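Putative beta-glucosidase (Bifidobacterium adolescentis, PDB 5WAB) hydrolyses beta-glucosides as a glycoside hydrolase family 3 beta-glucosidase and may also release terminal alpha-L-arabinopyranosyl units from ginsenosides. Local coordinates at residues A[172-177]-A[593-598]; A[627-632]-A[636-641]. All coordinates share one frame; numbering follows the deposited sequence.

Overall arrangement
Both contacts lie where the fibronectin type III-like domain meets the N-terminal, TIM-barrel-type domain of this family 3 enzyme, on one side of the chain with their centres about 9 Å apart. Contact 1 is a thin bridge in which an arginine of helix 173-180 reaches the loop 593-598; contact 2 is the small hairpin 627-632/636-641 inside the fibronectin-like domain. They touch directly. Arg174 N lies 3.3 Å from Glu632 OE2 and Ala594 N 3.2 Å from Glu640 OE1, both probable hydrogen bonds, while Arg177 O packs 3.3 Å from Trp637 CH2. The hairpin thus borders both the helix and the loop that contact 1 joins.

Contact 1: A[172-177]-A[593-598]; sequences SQRALR and AAVARP
Arg174 reaches out from the first turn of helix 173-180 and grips the backbone carbonyl of Ala596 end-on. Two hydrogen bonds converge on that one oxygen: Arg174 NH1 and Arg174 NH2 each lie 2.8 Å from Ala596 O, with N-H...O angles of 143° and 144°. The acceptor sits almost exactly in the guanidinium plane, at the edge between the two terminal nitrogens. NH1 approaches in the carbonyl plane on a lone pair, whereas NH2 comes nearly along the C=O axis. Sharing one acceptor, the paired bonds fix the direction in which the guanidinium points; its salt bridge from NE to Glu178, within its own helix, is the hold that would limit its turning.

Van der Waals contact is lighter. Val595 lays CG2 over one face of the guanidinium, offset toward the rim and 3.7 Å from Arg174 CZ, while Val595 CB approaches Arg174 NH1 to 3.4 Å. With Val595 CG1 anti to the carbonyl carbon (chi1 -57°), CG2 falls on the side of the guanidinium. Arg597 contributes only the aliphatic part of its chain, with CG 4.2 Å from Arg174 NH2.

Within the helical segment, Ser172 OG accepts from Ala175 N at 3.2 Å, which caps the helix just where Arg174 departs. The bridge is narrow, burying 143 Å² in all, and lies at the surface. It is an interdomain contact of a multidomain family 3 glycoside hydrolase: a helix of the TIM-barrel-type domain meets the loop between strands 580-590 and 601-610 of the fibronectin type III-like domain.

Contact 2: A[627-632]-A[636-641]; sequences FAYWSE and DWHVEA
An antiparallel beta hairpin of the fibronectin type III-like domain pairs strand 628-631 with strand 636-639. Tyr629 and His638 form a hydrogen-bonded pair, with His638 N 2.9 Å from Tyr629 O, and Ser631 with Asp636 forms another, with Ser631 N 3.0 Å from Asp636 O. Trp630 and Trp637 form the non-hydrogen-bonded pair between them.

The two indoles meet edge-to-face, their planes 85° apart. Trp630 directs the edge of its six-membered ring at the face of Trp637, bringing CE3 to 3.5 Å from Trp637 CE2, and sets one of its own faces against the Asp636 backbone. With CG anti to the backbone N (chi1 -174°), Trp630 extends across to the partner strand. On the same face of the hairpin, Ala628 CB packs 3.6 Å from Val639 CG2.

On the other face, a chain of hydrogen bonds runs from the imidazole to the carboxylate. His638 ND1 donates in its ring plane to Tyr629 OH at 3.2 Å, and Tyr629 OH donates to Glu640 OE1 at 2.5 Å, meeting the carboxylate oxygen nearly end-on. The phenol oxygen is thus gripped by two bonds, one accepted and one donated. A water donates to Phe627 O and His638 O and accepts from Glu640 N, at 2.9 Å from the last, linking the backbones of these three residues.

Helix 173-180 lies against Trp630 and Trp637, with Arg177 making a cation-pi contact to Trp630, while Phe627 and Val639 pack on Leu663 of strand 654-663.

Contact 1: A[172-177]-A[593-598]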
ATOM      1  N   SER A 172       4.746  -7.563 -19.495  1.00 18.17           N
ATOM      2  CA  SER A 172       4.955  -8.985 -19.729  1.00 17.88           C
ATOM      3  C   SER A 172       4.160  -9.808 -18.718  1.00 19.06           C
ATOM      4  O   SER A 172       3.773  -9.326 -17.649  1.00 18.03           O
ATOM      5  CB  SER A 172       6.431  -9.347 -19.626  1.00 17.46           C
ATOM      6  OG  SER A 172       6.839  -9.314 -18.275  1.00 18.83           O
ATOM      7  N   GLN A 173       3.941 -11.080 -19.062  1.00 21.09           N
ATOM      8  CA  GLN A 173       3.195 -11.967 -18.175  1.00 22.62           C
ATOM      9  C   GLN A 173       3.917 -12.179 -16.849  1.00 23.17           C
ATOM     10  O   GLN A 173       3.289 -12.120 -15.786  1.00 22.82           O
ATOM     11  CB  GLN A 173       2.921 -13.297 -18.870  1.00 24.20           C
ATOM     12  CG  GLN A 173       1.844 -13.163 -19.930  1.00 25.90           C
ATOM     13  CD  GLN A 173       0.556 -12.594 -19.356  1.00 27.09           C
ATOM     14  OE1 GLN A 173       0.090 -11.535 -19.777  1.00 28.66           O
ATOM     15  NE2 GLN A 173      -0.032 -13.305 -18.397  1.00 27.53           N
ATOM     16  N   ARG A 174       5.235 -12.404 -16.886  1.00 23.86           N
ATOM     17  CA  ARG A 174       5.990 -12.552 -15.642  1.00 17.38           C
ATOM     18  C   ARG A 174       5.797 -11.351 -14.729  1.00 20.00           C
ATOM     19  O   ARG A 174       5.543 -11.506 -13.529  1.00 22.87           O
ATOM     20  CB  ARG A 174       7.478 -12.749 -15.933  1.00 23.65           C
ATOM     21  CG  ARG A 174       7.894 -14.182 -16.140  1.00 24.69           C
ATOM     22  CD  ARG A 174       9.402 -14.328 -15.999  1.00 25.40           C
ATOM     23  NE  ARG A 174       9.879 -14.105 -14.634  1.00 25.41           N
ATOM     24  CZ  ARG A 174      11.138 -13.795 -14.324  1.00 27.07           C
ATOM     25  NH1 ARG A 174      12.047 -13.665 -15.280  1.00 27.49           N
ATOM     26  NH2 ARG A 174      11.494 -13.606 -13.059  1.00 27.96           N
ATOM     27  N   ALA A 175       5.923 -10.140 -15.275  1.00 20.19           N
ATOM     28  CA  ALA A 175       5.799  -8.953 -14.439  1.00 20.30           C
ATOM     29  C   ALA A 175       4.389  -8.821 -13.880  1.00 19.41           C
ATOM     30  O   ALA A 175       4.212  -8.447 -12.714  1.00 19.80           O
ATOM     31  CB  ALA A 175       6.204  -7.706 -15.230  1.00 19.47           C
ATOM     32  N   LEU A 176       3.374  -9.151 -14.685  1.00 18.40           N
ATOM     33  CA  LEU A 176       2.002  -9.169 -14.182  1.00 18.28           C
ATOM     34  C   LEU A 176       1.847 -10.191 -13.060  1.00 19.79           C
ATOM     35  O   LEU A 176       1.301  -9.883 -11.995  1.00 18.83           O
ATOM     36  CB  LEU A 176       1.030  -9.475 -15.323  1.00 16.85           C
ATOM     37  CG  LEU A 176       0.610  -8.332 -16.243  1.00 16.05           C
ATOM     38  CD1 LEU A 176      -0.183  -8.879 -17.393  1.00 16.22           C
ATOM     39  CD2 LEU A 176      -0.204  -7.290 -15.482  1.00 15.92           C
ATOM     40  N   ARG A 177       2.342 -11.413 -13.279  1.00 19.84           N
ATOM     41  CA  ARG A 177       2.144 -12.486 -12.311  1.00 20.26           C
ATOM     42  C   ARG A 177       2.958 -12.272 -11.038  1.00 20.85           C
ATOM     43  O   ARG A 177       2.507 -12.638  -9.947  1.00 21.48           O
ATOM     44  CB  ARG A 177       2.506 -13.829 -12.943  1.00 23.08           C
ATOM     45  CG  ARG A 177       1.610 -14.243 -14.090  1.00 23.06           C
ATOM     46  CD  ARG A 177       0.255 -14.647 -13.581  1.00 24.67           C
ATOM     47  NE  ARG A 177      -0.570 -15.214 -14.641  1.00 26.58           N
ATOM     48  CZ  ARG A 177      -1.740 -15.804 -14.432  1.00 26.86           C
ATOM     49  NH1 ARG A 177      -2.218 -15.905 -13.198  1.00 26.59           N
ATOM     50  NH2 ARG A 177      -2.426 -16.302 -15.453  1.00 27.27           N
ATOM     51  N   ALA A 593      19.145 -19.085 -12.295  1.00 27.76           N
ATOM     52  CA  ALA A 593      17.949 -19.762 -12.776  1.00 26.64           C
ATOM     53  C   ALA A 593      17.823 -19.602 -14.285  1.00 27.74           C
ATOM     54  O   ALA A 593      18.554 -18.836 -14.920  1.00 27.17           O
ATOM     55  CB  ALA A 593      16.688 -19.226 -12.082  1.00 23.47           C
ATOM     56  N   ALA A 594      16.868 -20.337 -14.860  1.00 28.10           N
ATOM     57  CA  ALA A 594      16.611 -20.259 -16.291  1.00 28.91           C
ATOM     58  C   ALA A 594      16.016 -18.924 -16.702  1.00 28.48           C
ATOM     59  O   ALA A 594      15.971 -18.630 -17.900  1.00 32.94           O
ATOM     60  CB  ALA A 594      15.679 -21.389 -16.728  1.00 29.59           C
ATOM     61  N   VAL A 595      15.538 -18.127 -15.749  1.00 26.40           N
ATOM     62  CA  VAL A 595      15.018 -16.796 -16.019  1.00 26.63           C
ATOM     63  C   VAL A 595      15.759 -15.792 -15.147  1.00 24.97           C
ATOM     64  O   VAL A 595      16.383 -16.141 -14.140  1.00 22.88           O
ATOM     65  CB  VAL A 595      13.495 -16.700 -15.779  1.00 25.89           C
ATOM     66  CG1 VAL A 595      12.762 -17.716 -16.638  1.00 25.48           C
ATOM     67  CG2 VAL A 595      13.176 -16.917 -14.301  1.00 25.63           C
ATOM     68  N   ALA A 596      15.687 -14.529 -15.561  1.00 25.47           N
ATOM     69  CA  ALA A 596      16.257 -13.441 -14.778  1.00 26.94           C
ATOM     70  C   ALA A 596      15.430 -13.214 -13.517  1.00 28.93           C
ATOM     71  O   ALA A 596      14.196 -13.155 -13.571  1.00 27.76           O
ATOM     72  CB  ALA A 596      16.316 -12.165 -15.614  1.00 20.60           C
ATOM     73  N   ARG A 597      16.109 -13.107 -12.379  1.00 34.65           N
ATOM     74  CA  ARG A 597      15.465 -12.923 -11.089  1.00 40.89           C
ATOM     75  C   ARG A 597      16.237 -11.904 -10.264  1.00 49.00           C
ATOM     76  O   ARG A 597      17.467 -11.821 -10.364  1.00 70.16           O
ATOM     77  CB  ARG A 597      15.370 -14.246 -10.313  1.00 36.97           C
ATOM     78  CG  ARG A 597      14.719 -15.384 -11.091  1.00 33.69           C
ATOM     79  CD  ARG A 597      14.250 -16.475 -10.151  1.00 30.64           C
ATOM     80  NE  ARG A 597      13.234 -15.971  -9.234  1.00 27.55           N
ATOM     81  CZ  ARG A 597      12.746 -16.662  -8.214  1.00 25.43           C
ATOM     82  NH1 ARG A 597      13.186 -17.889  -7.978  1.00 26.01           N
ATOM     83  NH2 ARG A 597      11.826 -16.122  -7.426  1.00 24.20           N
ATOM     84  N   PRO A 598      15.538 -11.105  -9.457  1.00 38.66           N
ATOM     85  CA  PRO A 598      16.225 -10.211  -8.518  1.00 33.17           C
ATOM     86  C   PRO A 598      17.089 -10.996  -7.544  1.00 29.48           C
ATOM     87  O   PRO A 598      16.841 -12.171  -7.265  1.00 28.73           O
ATOM     88  CB  PRO A 598      15.076  -9.508  -7.788  1.00 31.67           C
ATOM     89  CG  PRO A 598      13.899  -9.649  -8.709  1.00 32.58           C
ATOM     90  CD  PRO A 598      14.074 -10.958  -9.396  1.00 34.34           C
TER

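Contact 2: A[627-632]-A[636-641]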
ATOM      1  N   PHE A 627       9.719 -19.623  -3.264  1.00 22.35           N
ATOM      2  CA  PHE A 627      10.861 -19.999  -4.088  1.00 21.28           C
ATOM      3  C   PHE A 627      10.520 -20.095  -5.568  1.00 20.70           C
ATOM      4  O   PHE A 627      11.366 -20.529  -6.358  1.00 21.72           O
ATOM      5  CB  PHE A 627      11.436 -21.339  -3.617  1.00 21.47           C
ATOM      6  CG  PHE A 627      11.802 -21.362  -2.160  1.00 21.87           C
ATOM      7  CD1 PHE A 627      13.027 -20.874  -1.734  1.00 21.24           C
ATOM      8  CD2 PHE A 627      10.931 -21.889  -1.222  1.00 21.62           C
ATOM      9  CE1 PHE A 627      13.366 -20.892  -0.401  1.00 20.95           C
ATOM     10  CE2 PHE A 627      11.266 -21.912   0.116  1.00 21.51           C
ATOM     11  CZ  PHE A 627      12.486 -21.414   0.527  1.00 21.70           C
ATOM     12  N   ALA A 628       9.321 -19.692  -5.973  1.00 20.04           N
ATOM     13  CA  ALA A 628       8.836 -19.941  -7.323  1.00 19.94           C
ATOM     14  C   ALA A 628       8.746 -18.650  -8.123  1.00 20.00           C
ATOM     15  O   ALA A 628       8.270 -17.626  -7.624  1.00 20.71           O
ATOM     16  CB  ALA A 628       7.463 -20.615  -7.291  1.00 17.74           C
ATOM     17  N   TYR A 629       9.167 -18.714  -9.380  1.00 18.69           N
ATOM     18  CA  TYR A 629       8.930 -17.641 -10.328  1.00 20.65           C
ATOM     19  C   TYR A 629       7.845 -18.068 -11.303  1.00 21.00           C
ATOM     20  O   TYR A 629       7.497 -19.245 -11.400  1.00 21.87           O
ATOM     21  CB  TYR A 629      10.209 -17.261 -11.089  1.00 19.61           C
ATOM     22  CG  TYR A 629      10.877 -18.396 -11.854  1.00 21.13           C
ATOM     23  CD1 TYR A 629      10.434 -18.771 -13.120  1.00 20.89           C
ATOM     24  CD2 TYR A 629      11.963 -19.084 -11.311  1.00 21.01           C
ATOM     25  CE1 TYR A 629      11.048 -19.798 -13.821  1.00 18.56           C
ATOM     26  CE2 TYR A 629      12.580 -20.114 -12.003  1.00 20.55           C
ATOM     27  CZ  TYR A 629      12.118 -20.466 -13.257  1.00 21.21           C
ATOM     28  OH  TYR A 629      12.733 -21.482 -13.951  1.00 21.76           O
ATOM     29  N   TRP A 630       7.303 -17.093 -12.021  1.00 21.75           N
ATOM     30  CA  TRP A 630       6.361 -17.401 -13.081  1.00 23.86           C
ATOM     31  C   TRP A 630       7.125 -17.783 -14.340  1.00 26.90           C
ATOM     32  O   TRP A 630       7.980 -17.028 -14.813  1.00 27.59           O
ATOM     33  CB  TRP A 630       5.439 -16.214 -13.355  1.00 22.09           C
ATOM     34  CG  TRP A 630       4.375 -16.561 -14.339  1.00 22.17           C
ATOM     35  CD1 TRP A 630       4.375 -16.299 -15.678  1.00 20.60           C
ATOM     36  CD2 TRP A 630       3.169 -17.277 -14.069  1.00 20.84           C
ATOM     37  NE1 TRP A 630       3.231 -16.791 -16.255  1.00 20.69           N
ATOM     38  CE2 TRP A 630       2.473 -17.397 -15.288  1.00 22.32           C
ATOM     39  CE3 TRP A 630       2.600 -17.815 -12.910  1.00 21.89           C
ATOM     40  CZ2 TRP A 630       1.242 -18.042 -15.384  1.00 23.05           C
ATOM     41  CZ3 TRP A 630       1.381 -18.450 -13.003  1.00 23.66           C
ATOM     42  CH2 TRP A 630       0.711 -18.558 -14.234  1.00 24.72           C
ATOM     43  N   SER A 631       6.811 -18.947 -14.891  1.00 29.75           N
ATOM     44  CA  SER A 631       7.425 -19.406 -16.127  1.00 32.61           C
ATOM     45  C   SER A 631       6.423 -19.240 -17.258  1.00 34.19           C
ATOM     46  O   SER A 631       5.357 -19.863 -17.242  1.00 34.85           O
ATOM     47  CB  SER A 631       7.869 -20.864 -16.026  1.00 33.36           C
ATOM     48  OG  SER A 631       8.327 -21.337 -17.283  1.00 34.31           O
ATOM     49  N   GLU A 632       6.769 -18.415 -18.244  1.00 36.57           N
ATOM     50  CA  GLU A 632       5.910 -18.306 -19.413  1.00 39.24           C
ATOM     51  C   GLU A 632       6.001 -19.556 -20.268  1.00 43.61           C
ATOM     52  O   GLU A 632       5.093 -19.830 -21.057  1.00 49.82           O
ATOM     53  CB  GLU A 632       6.276 -17.068 -20.233  1.00 36.63           C
ATOM     54  CG  GLU A 632       6.120 -15.768 -19.470  1.00 32.91           C
ATOM     55  CD  GLU A 632       6.410 -14.546 -20.317  1.00 31.11           C
ATOM     56  OE1 GLU A 632       6.525 -14.689 -21.556  1.00 31.31           O
ATOM     57  OE2 GLU A 632       6.522 -13.439 -19.739  1.00 28.87           O
ATOM     58  N   ASP A 636       2.803 -21.206 -15.670  1.00 30.38           N
ATOM     59  CA  ASP A 636       2.505 -21.579 -14.294  1.00 29.96           C
ATOM     60  C   ASP A 636       3.710 -21.239 -13.430  1.00 25.97           C
ATOM     61  O   ASP A 636       4.807 -20.986 -13.934  1.00 20.01           O
ATOM     62  CB  ASP A 636       2.154 -23.071 -14.185  1.00 32.72           C
ATOM     63  CG  ASP A 636       1.403 -23.412 -12.906  1.00 33.34           C
ATOM     64  OD1 ASP A 636       1.185 -22.504 -12.074  1.00 32.40           O
ATOM     65  OD2 ASP A 636       1.007 -24.592 -12.749  1.00 33.81           O
ATOM     66  N   TRP A 637       3.487 -21.225 -12.122  1.00 24.59           N
ATOM     67  CA  TRP A 637       4.591 -21.072 -11.189  1.00 23.81           C
ATOM     68  C   TRP A 637       5.530 -22.270 -11.292  1.00 23.91           C
ATOM     69  O   TRP A 637       5.119 -23.382 -11.631  1.00 20.68           O
ATOM     70  CB  TRP A 637       4.058 -20.917  -9.765  1.00 23.54           C
ATOM     71  CG  TRP A 637       3.217 -19.685  -9.614  1.00 24.42           C
ATOM     72  CD1 TRP A 637       1.855 -19.616  -9.594  1.00 24.74           C
ATOM     73  CD2 TRP A 637       3.691 -18.334  -9.504  1.00 23.57           C
ATOM     74  NE1 TRP A 637       1.451 -18.308  -9.458  1.00 24.43           N
ATOM     75  CE2 TRP A 637       2.557 -17.502  -9.406  1.00 23.41           C
ATOM     76  CE3 TRP A 637       4.964 -17.750  -9.472  1.00 23.18           C
ATOM     77  CZ2 TRP A 637       2.657 -16.112  -9.279  1.00 23.38           C
ATOM     78  CZ3 TRP A 637       5.063 -16.369  -9.342  1.00 23.20           C
ATOM     79  CH2 TRP A 637       3.914 -15.566  -9.245  1.00 22.97           C
ATOM     80  N   HIS A 638       6.814 -22.031 -11.026  1.00 19.24           N
ATOM     81  CA  HIS A 638       7.824 -23.074 -11.151  1.00 19.72           C
ATOM     82  C   HIS A 638       8.871 -22.902 -10.062  1.00 20.23           C
ATOM     83  O   HIS A 638       9.481 -21.837  -9.949  1.00 18.50           O
ATOM     84  CB  HIS A 638       8.484 -23.047 -12.536  1.00 20.00           C
ATOM     85  CG  HIS A 638       9.498 -24.132 -12.743  1.00 28.49           C
ATOM     86  ND1 HIS A 638      10.790 -23.880 -13.153  1.00 26.01           N
ATOM     87  CD2 HIS A 638       9.415 -25.473 -12.572  1.00 21.51           C
ATOM     88  CE1 HIS A 638      11.454 -25.019 -13.241  1.00 25.40           C
ATOM     89  NE2 HIS A 638      10.643 -26.001 -12.890  1.00 21.91           N
ATOM     90  N   VAL A 639       9.074 -23.952  -9.267  1.00 20.92           N
ATOM     91  CA  VAL A 639      10.183 -24.029  -8.325  1.00 21.29           C
ATOM     92  C   VAL A 639      11.278 -24.840  -8.998  1.00 23.23           C
ATOM     93  O   VAL A 639      11.083 -26.018  -9.324  1.00 22.45           O
ATOM     94  CB  VAL A 639       9.766 -24.654  -6.984  1.00 20.08           C
ATOM     95  CG1 VAL A 639      10.958 -24.738  -6.058  1.00 19.69           C
ATOM     96  CG2 VAL A 639       8.685 -23.827  -6.322  1.00 19.35           C
ATOM     97  N   GLU A 640      12.413 -24.193  -9.234  1.00 25.15           N
ATOM     98  CA  GLU A 640      13.553 -24.806  -9.896  1.00 26.33           C
ATOM     99  C   GLU A 640      14.467 -25.469  -8.871  1.00 25.82           C
ATOM    100  O   GLU A 640      14.716 -24.919  -7.796  1.00 25.93           O
ATOM    101  CB  GLU A 640      14.297 -23.734 -10.696  1.00 27.27           C
ATOM    102  CG  GLU A 640      15.170 -24.235 -11.822  1.00 29.76           C
ATOM    103  CD  GLU A 640      15.753 -23.098 -12.640  1.00 30.07           C
ATOM    104  OE1 GLU A 640      14.977 -22.235 -13.105  1.00 29.39           O
ATOM    105  OE2 GLU A 640      16.988 -23.056 -12.809  1.00 31.49           O
ATOM    106  N   ALA A 641      14.960 -26.658  -9.207  1.00 25.66           N
ATOM    107  CA  ALA A 641      15.864 -27.364  -8.309  1.00 25.34           C
ATOM    108  C   ALA A 641      17.160 -26.589  -8.135  1.00 24.89           C
ATOM    109  O   ALA A 641      17.685 -26.002  -9.085  1.00 25.55           O
ATOM    110  CB  ALA A 641      16.170 -28.760  -8.843  1.00 26.39           C
TER
HETATM  111  O   HOH W   1      12.188 -21.341  -8.946  1.00 10.71           O